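Local coordinates for protein ylmH (Streptococcus pneumoniae, PDB 2FPH) that is a cell division protein that probably binds nucleic acid, most likely RNA, through an RRM-like domain, at residues 102-107 against 112-117; 120-125 against 129-134; 16-21 against 49-54. All coordinates share one frame; numbering follows the deposited sequence.

Contact 1. Residues 102-107 against 112-117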
loop_
_atom_site.group_PDB
_atom_site.type_symbol
_atom_site.label_atom_id
_atom_site.label_comp_id
_atom_site.label_asym_id
_atom_site.label_seq_id
_atom_site.Cartn_x
_atom_site.Cartn_y
_atom_site.Cartn_z
ATOM N N ALA A 102 1.579 -13.829 7.882
ATOM C CA ALA A 102 0.747 -14.385 8.932
ATOM C C ALA A 102 0.867 -13.624 10.246
ATOM O O ALA A 102 -0.136 -13.366 10.908
ATOM C CB ALA A 102 1.106 -15.815 9.144
ATOM N N LYS A 103 2.106 -13.267 10.584
ATOM C CA LYS A 103 2.417 -12.593 11.817
ATOM C C LYS A 103 1.801 -11.229 11.780
ATOM O O LYS A 103 1.238 -10.783 12.757
ATOM C CB LYS A 103 3.930 -12.472 12.020
ATOM C CG LYS A 103 4.696 -13.765 12.177
ATOM C CD LYS A 103 4.040 -14.853 12.985
ATOM C CE LYS A 103 3.301 -15.932 12.094
ATOM N NZ LYS A 103 4.150 -16.605 11.025
ATOM N N ILE A 104 1.914 -10.561 10.640
ATOM C CA ILE A 104 1.320 -9.244 10.479
ATOM C C ILE A 104 -0.218 -9.235 10.636
ATOM O O ILE A 104 -0.737 -8.405 11.350
ATOM C CB ILE A 104 1.785 -8.582 9.168
ATOM C CG1 ILE A 104 3.305 -8.318 9.277
ATOM C CG2 ILE A 104 1.059 -7.246 8.987
ATOM C CD1 ILE A 104 3.909 -7.828 8.102
ATOM N N LEU A 105 -0.941 -10.150 10.006
ATOM C CA LEU A 105 -2.411 -10.070 10.059
ATOM C C LEU A 105 -3.015 -10.471 11.412
ATOM O O LEU A 105 -4.164 -10.127 11.685
ATOM C CB LEU A 105 -3.081 -10.911 8.965
ATOM C CG LEU A 105 -2.424 -10.906 7.615
ATOM C CD1 LEU A 105 -2.537 -12.328 7.024
ATOM C CD2 LEU A 105 -3.066 -9.854 6.757
ATOM N N GLY A 106 -2.258 -11.209 12.229
ATOM C CA GLY A 106 -2.641 -11.567 13.611
ATOM C C GLY A 106 -2.222 -12.997 13.792
ATOM O O GLY A 106 -2.665 -13.803 12.954
ATOM N N THR A 107 -1.415 -13.386 14.803
ATOM C CA THR A 107 -1.020 -12.678 16.077
ATOM C C THR A 107 -2.157 -12.126 16.956
ATOM O O THR A 107 -3.153 -11.600 16.428
ATOM C CB THR A 107 0.109 -11.664 15.895
ATOM O OG1 THR A 107 -0.174 -10.754 14.820
ATOM C CG2 THR A 107 1.383 -12.377 15.478
ATOM N N LEU A 112 -0.393 -7.808 16.606
ATOM C CA LEU A 112 -0.556 -7.352 15.217
ATOM C C LEU A 112 -1.767 -7.944 14.516
ATOM O O LEU A 112 -1.680 -8.889 13.736
ATOM C CB LEU A 112 0.721 -7.520 14.369
ATOM C CG LEU A 112 2.021 -6.830 14.817
ATOM C CD1 LEU A 112 3.037 -6.823 13.689
ATOM C CD2 LEU A 112 1.779 -5.415 15.356
ATOM N N GLY A 113 -2.918 -7.370 14.811
ATOM C CA GLY A 113 -4.099 -7.598 14.013
ATOM C C GLY A 113 -4.105 -6.468 13.013
ATOM O O GLY A 113 -4.943 -5.584 13.102
ATOM N N ILE A 114 -3.144 -6.477 12.090
ATOM C CA ILE A 114 -3.008 -5.384 11.140
ATOM C C ILE A 114 -3.676 -5.741 9.815
ATOM O O ILE A 114 -3.286 -6.690 9.172
ATOM C CB ILE A 114 -1.538 -5.043 10.880
ATOM C CG1 ILE A 114 -0.831 -4.664 12.174
ATOM C CG2 ILE A 114 -1.441 -3.878 9.870
ATOM C CD1 ILE A 114 0.675 -4.805 12.076
ATOM N N GLU A 115 -4.641 -4.913 9.436
ATOM C CA GLU A 115 -5.430 -4.997 8.188
ATOM C C GLU A 115 -4.507 -4.920 6.955
ATOM O O GLU A 115 -3.520 -4.151 6.953
ATOM C CB GLU A 115 -6.491 -3.864 8.163
ATOM C CG GLU A 115 -6.676 -3.103 9.516
ATOM C CD GLU A 115 -7.710 -1.960 9.554
ATOM O OE1 GLU A 115 -8.941 -2.234 9.542
ATOM O OE2 GLU A 115 -7.299 -0.765 9.651
ATOM N N ARG A 116 -4.837 -5.703 5.919
ATOM C CA ARG A 116 -4.077 -5.760 4.683
ATOM C C ARG A 116 -3.930 -4.367 4.076
ATOM O O ARG A 116 -2.953 -4.100 3.400
ATOM C CB ARG A 116 -4.756 -6.686 3.626
ATOM C CG ARG A 116 -5.536 -5.808 2.589
ATOM C CD ARG A 116 -6.434 -6.569 1.600
ATOM N NE ARG A 116 -7.479 -5.706 1.009
ATOM C CZ ARG A 116 -8.496 -5.171 1.683
ATOM N NH1 ARG A 116 -8.646 -5.393 2.987
ATOM N NH2 ARG A 116 -9.381 -4.403 1.055
ATOM N N LYS A 117 -4.934 -3.523 4.242
ATOM C CA LYS A 117 -4.922 -2.198 3.580
ATOM C C LYS A 117 -3.847 -1.229 4.117
ATOM O O LYS A 117 -3.601 -0.131 3.485
ATOM C CB LYS A 117 -6.288 -1.500 3.653
ATOM C CG LYS A 117 -7.308 -2.001 2.656
ATOM C CD LYS A 117 -7.904 -0.930 1.748
ATOM C CE LYS A 117 -8.009 -1.299 0.261
ATOM N NZ LYS A 117 -9.353 -0.876 -0.310
#
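Ile-114 and Ile-104 meet twice, once through backbone and once through side chains. The amide N of Ile-114 gives a hydrogen bond to O of Ile-104, 3.2 Å long. It is fairly straight, 157° at the hydrogen, and the donor lies in the plane of the carbonyl. This ties the returning chain to the last turn of helix 97-105. Beside it, CG2 of Ile-104 rests on CB of Ile-114 at 3.9 Å and reaches CD1 of the same residue at 4.0 Å. With CG1 beside the backbone N (chi1 -66°), CG2 is left anti to it, and CG1 runs on into the core. One residue earlier, CA of Gly-113 makes a CA-H...O contact of 3.4 Å with O of Leu-105. The Leu-105 side chain starts away from the loop, yet its CD2 comes back to 4.0 Å from O of Ile-114.

Gly-106 takes the chain out of the helix with a positive phi. A cis peptide follows, before Thr-107. The turn swings Thr-107 inward, and its OG1 lies 3.4 Å from CB of Leu-112. OG1 also lies close to O of Lys-103 and bonds weakly to O of Gln-111.

A second shell holds the isoleucines. Phe-119 and Phe-141 touch both of them, and Leu-140 lies against Leu-112 and Ile-114. Phe-141 and Leu-140 belong to helix 138-144, the other helix on this side of the sheet. The arrangement is the link between the first helix and second strand of an RRM-like fold, with the chain pinned to the helix C-terminus.

Contact 2. Residues 120-125 against 129-134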
loop_
_atom_site.group_PDB
_atom_site.type_symbol
_atom_site.label_atom_id
_atom_site.label_comp_id
_atom_site.label_asym_id
_atom_site.label_seq_id
_atom_site.Cartn_x
_atom_site.Cartn_y
_atom_site.Cartn_z
ATOM N N GLY A 120 1.656 -2.931 2.004
ATOM C CA GLY A 120 1.668 -3.393 0.632
ATOM C C GLY A 120 2.451 -4.685 0.563
ATOM O O GLY A 120 2.171 -5.628 1.300
ATOM N N ASP A 121 3.451 -4.684 -0.295
ATOM C CA ASP A 121 4.209 -5.864 -0.599
ATOM C C ASP A 121 5.093 -6.263 0.538
ATOM O O ASP A 121 5.704 -5.418 1.226
ATOM C CB ASP A 121 5.130 -5.612 -1.804
ATOM C CG ASP A 121 4.393 -5.430 -3.120
ATOM O OD1 ASP A 121 3.171 -5.578 -3.222
ATOM O OD2 ASP A 121 5.036 -5.222 -4.158
ATOM N N ILE A 122 5.187 -7.570 0.731
ATOM C CA ILE A 122 6.247 -8.148 1.561
ATOM C C ILE A 122 7.196 -8.849 0.579
ATOM O O ILE A 122 6.753 -9.628 -0.263
ATOM C CB ILE A 122 5.652 -9.143 2.559
ATOM C CG1 ILE A 122 4.805 -8.474 3.645
ATOM C CG2 ILE A 122 6.742 -10.027 3.209
ATOM C CD1 ILE A 122 3.793 -9.499 4.223
ATOM N N LEU A 123 8.482 -8.534 0.692
ATOM C CA LEU A 123 9.507 -8.872 -0.267
ATOM C C LEU A 123 10.576 -9.721 0.406
ATOM O O LEU A 123 11.085 -9.363 1.497
ATOM C CB LEU A 123 10.187 -7.617 -0.774
ATOM C CG LEU A 123 9.264 -6.548 -1.325
ATOM C CD1 LEU A 123 10.082 -5.287 -1.437
ATOM C CD2 LEU A 123 8.704 -6.970 -2.658
ATOM N N VAL A 124 10.924 -10.801 -0.294
ATOM C CA VAL A 124 11.843 -11.853 0.129
ATOM C C VAL A 124 12.091 -12.698 -1.138
ATOM O O VAL A 124 11.168 -12.896 -1.910
ATOM C CB VAL A 124 11.155 -12.848 1.099
ATOM C CG1 VAL A 124 12.151 -13.830 1.697
ATOM C CG2 VAL A 124 10.372 -12.161 2.197
ATOM N N ASP A 125 13.288 -13.219 -1.354
ATOM C CA ASP A 125 13.446 -14.439 -2.196
ATOM C C ASP A 125 14.394 -15.441 -1.497
ATOM O O ASP A 125 14.632 -16.554 -1.984
ATOM C CB ASP A 125 14.000 -14.122 -3.601
ATOM C CG ASP A 125 12.967 -13.471 -4.529
ATOM O OD1 ASP A 125 12.747 -12.237 -4.409
ATOM O OD2 ASP A 125 12.354 -14.116 -5.424
ATOM N N ALA A 129 14.492 -9.640 4.149
ATOM C CA ALA A 129 13.064 -9.443 4.018
ATOM C C ALA A 129 12.793 -7.994 4.298
ATOM O O ALA A 129 13.523 -7.345 5.056
ATOM C CB ALA A 129 12.281 -10.289 4.980
ATOM N N GLN A 130 11.766 -7.513 3.606
ATOM C CA GLN A 130 11.291 -6.143 3.729
ATOM C C GLN A 130 9.785 -6.088 3.669
ATOM O O GLN A 130 9.146 -6.973 3.150
ATOM C CB GLN A 130 11.837 -5.229 2.640
ATOM C CG GLN A 130 13.376 -5.092 2.694
ATOM C CD GLN A 130 13.924 -4.435 1.446
ATOM O OE1 GLN A 130 13.232 -4.391 0.411
ATOM N NE2 GLN A 130 15.147 -3.914 1.534
ATOM N N ILE A 131 9.216 -5.004 4.189
ATOM C CA ILE A 131 7.797 -4.695 3.989
ATOM C C ILE A 131 7.585 -3.205 3.715
ATOM O O ILE A 131 8.293 -2.381 4.309
ATOM C CB ILE A 131 7.012 -5.214 5.239
ATOM C CG1 ILE A 131 5.513 -5.061 5.030
ATOM C CG2 ILE A 131 7.531 -4.547 6.556
ATOM C CD1 ILE A 131 4.703 -5.645 6.072
ATOM N N MET A 132 6.671 -2.900 2.767
ATOM C CA MET A 132 6.239 -1.560 2.411
ATOM C C MET A 132 5.003 -1.261 3.252
ATOM O O MET A 132 4.040 -2.040 3.230
ATOM C CB MET A 132 5.858 -1.536 0.921
ATOM C CG MET A 132 6.969 -2.026 0.043
ATOM S SD MET A 132 6.771 -1.690 -1.760
ATOM C CE MET A 132 8.400 -1.467 -2.174
ATOM N N ILE A 133 5.067 -0.217 4.063
ATOM C CA ILE A 133 3.958 0.148 4.971
ATOM C C ILE A 133 3.463 1.545 4.822
ATOM O O ILE A 133 4.148 2.387 4.292
ATOM C CB ILE A 133 4.380 -0.054 6.444
ATOM C CG1 ILE A 133 5.471 0.969 6.839
ATOM C CG2 ILE A 133 4.803 -1.518 6.660
ATOM C CD1 ILE A 133 5.597 1.111 8.312
ATOM N N ASN A 134 2.249 1.778 5.272
ATOM C CA ASN A 134 1.661 3.125 5.393
ATOM C C ASN A 134 2.405 3.796 6.551
ATOM O O ASN A 134 2.397 3.290 7.632
ATOM C CB ASN A 134 0.192 2.937 5.709
ATOM C CG ASN A 134 -0.542 4.234 6.056
ATOM O OD1 ASN A 134 0.047 5.220 6.468
ATOM N ND2 ASN A 134 -1.862 4.242 5.786
#
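Leu-123 and Gln-130 form the antiparallel hydrogen-bonded pair of this hairpin. N of Leu-123 bonds to O of Gln-130 at 3.0 Å, and N of Gln-130 returns a bond to O of Leu-123 at 2.9 Å. Ile-122 and Ile-131 are the adjoining non-hydrogen-bonded pair. Farther on, N of Gly-120 bonds to O of Met-132 at 2.8 Å, while N of Met-132 bonds to O of Asp-121 at 3.1 Å. Two residues thus stand against one, consistent with a beta bulge. All four bonds are close to straight, the least straight, from Gln-130 N to Leu-123 O, having 158° at the hydrogen.

The apolar contacts lie on two faces. On one, Ile-122 and Ile-131 run side by side, with CG1 of Ile-122 3.7 Å from CD1 of Ile-131. Ile-131 has CG1 anti to its own N (chi1 -174°), which carries CD1 alongside its neighbour. Helix 97-105 packs on both. On the other face, CE of Met-132 lies 4.2 Å from CD1 of Leu-123. At the hairpin end, CG2 of Val-124 meets CB of Ala-129 at 3.9 Å.

The polar ends turn to other parts of the chain. Gln-130 OE1 accepts from Ile-164 N, and its NE2 serves Glu-89 and O of Glu-162. CD1 of Leu-123 packs 3.8 Å from OE1 of Gln-130. The carboxylate of Asp-121 takes N of Tyr-66 on OD1 and N of Glu-65 on OD2.

Each buried carboxylate oxygen therefore has a backbone N-H, which fixes its rotation and would favour the charged form. The Gln-130 amide is likewise held at both atoms, so it fastens the C-terminal segment onto the sheet.

Contact 3. Residues 16-21 against 49-54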
loop_
_atom_site.group_PDB
_atom_site.type_symbol
_atom_site.label_atom_id
_atom_site.label_comp_id
_atom_site.label_asym_id
_atom_site.label_seq_id
_atom_site.Cartn_x
_atom_site.Cartn_y
_atom_site.Cartn_z
ATOM N N LYS A 16 -16.521 2.285 -3.352
ATOM C CA LYS A 16 -15.514 2.964 -2.524
ATOM C C LYS A 16 -14.786 4.011 -3.351
ATOM O O LYS A 16 -14.453 5.147 -2.902
ATOM C CB LYS A 16 -14.468 1.975 -1.953
ATOM C CG LYS A 16 -14.955 0.943 -0.935
ATOM C CD LYS A 16 -13.735 0.084 -0.493
ATOM C CE LYS A 16 -14.000 -0.744 0.775
ATOM N NZ LYS A 16 -13.684 0.039 2.005
ATOM N N GLY A 17 -14.495 3.651 -4.591
ATOM C CA GLY A 17 -13.782 4.547 -5.508
ATOM C C GLY A 17 -14.545 5.831 -5.748
ATOM O O GLY A 17 -13.960 6.924 -5.772
ATOM N N MET A 18 -15.856 5.722 -5.887
ATOM C CA MET A 18 -16.728 6.887 -6.070
ATOM C C MET A 18 -16.781 7.782 -4.849
ATOM O O MET A 18 -16.766 9.055 -4.993
ATOM C CB MET A 18 -18.162 6.445 -6.510
ATOM C CG MET A 18 -18.256 5.901 -7.872
ATOM S SD MET A 18 -17.587 6.864 -9.232
ATOM C CE MET A 18 -18.551 8.280 -8.975
ATOM N N GLU A 19 -16.668 7.180 -3.673
ATOM C CA GLU A 19 -16.554 7.938 -2.396
ATOM C C GLU A 19 -15.281 8.730 -2.357
ATOM O O GLU A 19 -15.264 9.922 -1.970
ATOM C CB GLU A 19 -16.745 7.031 -1.123
ATOM C CG GLU A 19 -18.108 6.316 -1.160
ATOM C CD GLU A 19 -18.313 5.163 -0.176
ATOM O OE1 GLU A 19 -17.361 4.399 0.143
ATOM O OE2 GLU A 19 -19.473 5.006 0.271
ATOM N N TRP A 20 -14.186 8.112 -2.798
ATOM C CA TRP A 20 -12.896 8.806 -2.820
ATOM C C TRP A 20 -12.909 9.960 -3.817
ATOM O O TRP A 20 -12.389 11.036 -3.527
ATOM C CB TRP A 20 -11.767 7.846 -3.140
ATOM C CG TRP A 20 -11.583 6.784 -2.065
ATOM C CD1 TRP A 20 -12.012 6.813 -0.763
ATOM C CD2 TRP A 20 -10.999 5.506 -2.255
ATOM N NE1 TRP A 20 -11.685 5.643 -0.106
ATOM C CE2 TRP A 20 -11.054 4.818 -1.007
ATOM C CE3 TRP A 20 -10.408 4.869 -3.350
ATOM C CZ2 TRP A 20 -10.545 3.528 -0.849
ATOM C CZ3 TRP A 20 -9.864 3.555 -3.157
ATOM C CH2 TRP A 20 -9.971 2.929 -1.955
ATOM N N ILE A 21 -13.454 9.716 -4.985
ATOM C CA ILE A 21 -13.599 10.790 -5.984
ATOM C C ILE A 21 -14.417 11.950 -5.444
ATOM O O ILE A 21 -13.969 13.076 -5.542
ATOM C CB ILE A 21 -14.190 10.213 -7.254
ATOM C CG1 ILE A 21 -13.104 9.391 -7.969
ATOM C CG2 ILE A 21 -14.745 11.258 -8.178
ATOM C CD1 ILE A 21 -13.619 8.632 -9.032
ATOM N N LYS A 49 -10.285 8.975 -14.666
ATOM C CA LYS A 49 -10.355 9.504 -16.034
ATOM C C LYS A 49 -11.781 9.964 -16.383
ATOM O O LYS A 49 -11.998 11.058 -16.934
ATOM C CB LYS A 49 -9.858 8.425 -17.005
ATOM C CG LYS A 49 -8.338 8.560 -17.353
ATOM C CD LYS A 49 -7.854 7.410 -18.253
ATOM C CE LYS A 49 -6.582 6.741 -17.732
ATOM N NZ LYS A 49 -5.958 5.737 -18.718
ATOM N N THR A 50 -12.745 9.137 -16.021
ATOM C CA THR A 50 -14.150 9.373 -16.301
ATOM C C THR A 50 -14.598 10.719 -15.695
ATOM O O THR A 50 -15.365 11.463 -16.314
ATOM C CB THR A 50 -14.958 8.225 -15.769
ATOM O OG1 THR A 50 -14.645 7.020 -16.509
ATOM C CG2 THR A 50 -16.406 8.447 -16.033
ATOM N N TYR A 51 -14.092 11.014 -14.500
ATOM C CA TYR A 51 -14.523 12.192 -13.727
ATOM C C TYR A 51 -13.779 13.580 -13.802
ATOM O O TYR A 51 -13.915 14.380 -12.926
ATOM C CB TYR A 51 -14.860 11.740 -12.267
ATOM C CG TYR A 51 -16.085 10.844 -12.305
ATOM C CD1 TYR A 51 -17.330 11.401 -12.530
ATOM C CD2 TYR A 51 -15.993 9.435 -12.314
ATOM C CE1 TYR A 51 -18.456 10.618 -12.676
ATOM C CE2 TYR A 51 -17.169 8.612 -12.433
ATOM C CZ TYR A 51 -18.395 9.250 -12.617
ATOM O OH TYR A 51 -19.581 8.579 -12.776
ATOM N N GLY A 52 -12.960 13.946 -14.783
ATOM C CA GLY A 52 -11.633 13.515 -15.028
ATOM C C GLY A 52 -10.775 14.255 -13.973
ATOM O O GLY A 52 -10.463 15.495 -14.009
ATOM N N LEU A 53 -10.426 13.460 -12.980
ATOM C CA LEU A 53 -9.522 13.823 -11.905
ATOM C C LEU A 53 -8.187 13.215 -12.270
ATOM O O LEU A 53 -8.151 12.079 -12.767
ATOM C CB LEU A 53 -9.993 13.193 -10.571
ATOM C CG LEU A 53 -11.039 13.874 -9.679
ATOM C CD1 LEU A 53 -11.167 13.000 -8.393
ATOM C CD2 LEU A 53 -10.599 15.229 -9.300
ATOM N N ALA A 54 -7.103 13.926 -11.997
ATOM C CA ALA A 54 -5.760 13.329 -12.138
ATOM C C ALA A 54 -5.520 12.256 -11.086
ATOM O O ALA A 54 -6.074 12.293 -9.997
ATOM C CB ALA A 54 -4.709 14.362 -12.100
#
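Met-18 sets its methyl CE over one face of the Tyr-51 ring, with SD oblique to it. Its three torsions all lie near -60°. Bent at chi2 and chi3, the chain curls back so that CE meets the ring instead of reaching out straight. The methyl CE ends 4.1 Å from the ring centroid, 29° off the normal, which is a CH-pi contact. SD lies 3.7 Å from CE2 of Tyr-51. Together they make a Met-aromatic contact, placed toward the CE2 and CZ side of the ring. The opposite face takes CG2 of Thr-50, offset toward the rim. The ring is thus held between two methyl groups.

The Tyr-51 side chain starts toward helix 11-27. It crosses that of Ile-21 at about a right angle. Ile-21 spreads its branches over two partners. CD1 approaches the ring obliquely, 4.1 Å from CD2 of Tyr-51. CG1 lies beside the backbone N (chi1 -74°), which leaves CG2 anti to it. That CG2 is 4.1 Å from CB of Tyr-51 and 4.0 Å from CD1 of Leu-53. The leucine methyl also comes within 4.1 Å of CG1 of Ile-21. No hydrogen bond joins the segments; the contact rests on apolar packing and the ring face.

Tyr-51 is the first residue to leave helical angles after helix 38-50, and Leu-53 leads into strand 54-57. Leu-47 of helix 38-50 touches both Met-18 and Ile-21. Trp-20 turns elsewhere and stacks on Phe-31. The contact therefore packs helix 11-27 against the helix-to-strand turn, where Ala-54 joins strand 69-72 by backbone bonding to Tyr-72.

Contact 3 comes first along the chain, in the N-terminal YlmH region, followed by contact 1 and then contact 2 in the RRM-like region. The centres of contacts 1 and 2 are about 13 Å apart. They share one core, where Ile-104 of helix 97-105 packs on Ile-122 and Ile-131 of the hairpin. Contact 1 brings the chain back from that helix, and strand 119-123 then enters contact 2 as an outer strand of the five-stranded sheet. Contact 3 lies about 29 Å and 28 Å from their centres, beside the separate three-stranded sheet. Lys-117 nevertheless touches Trp-20, so the two regions meet directly.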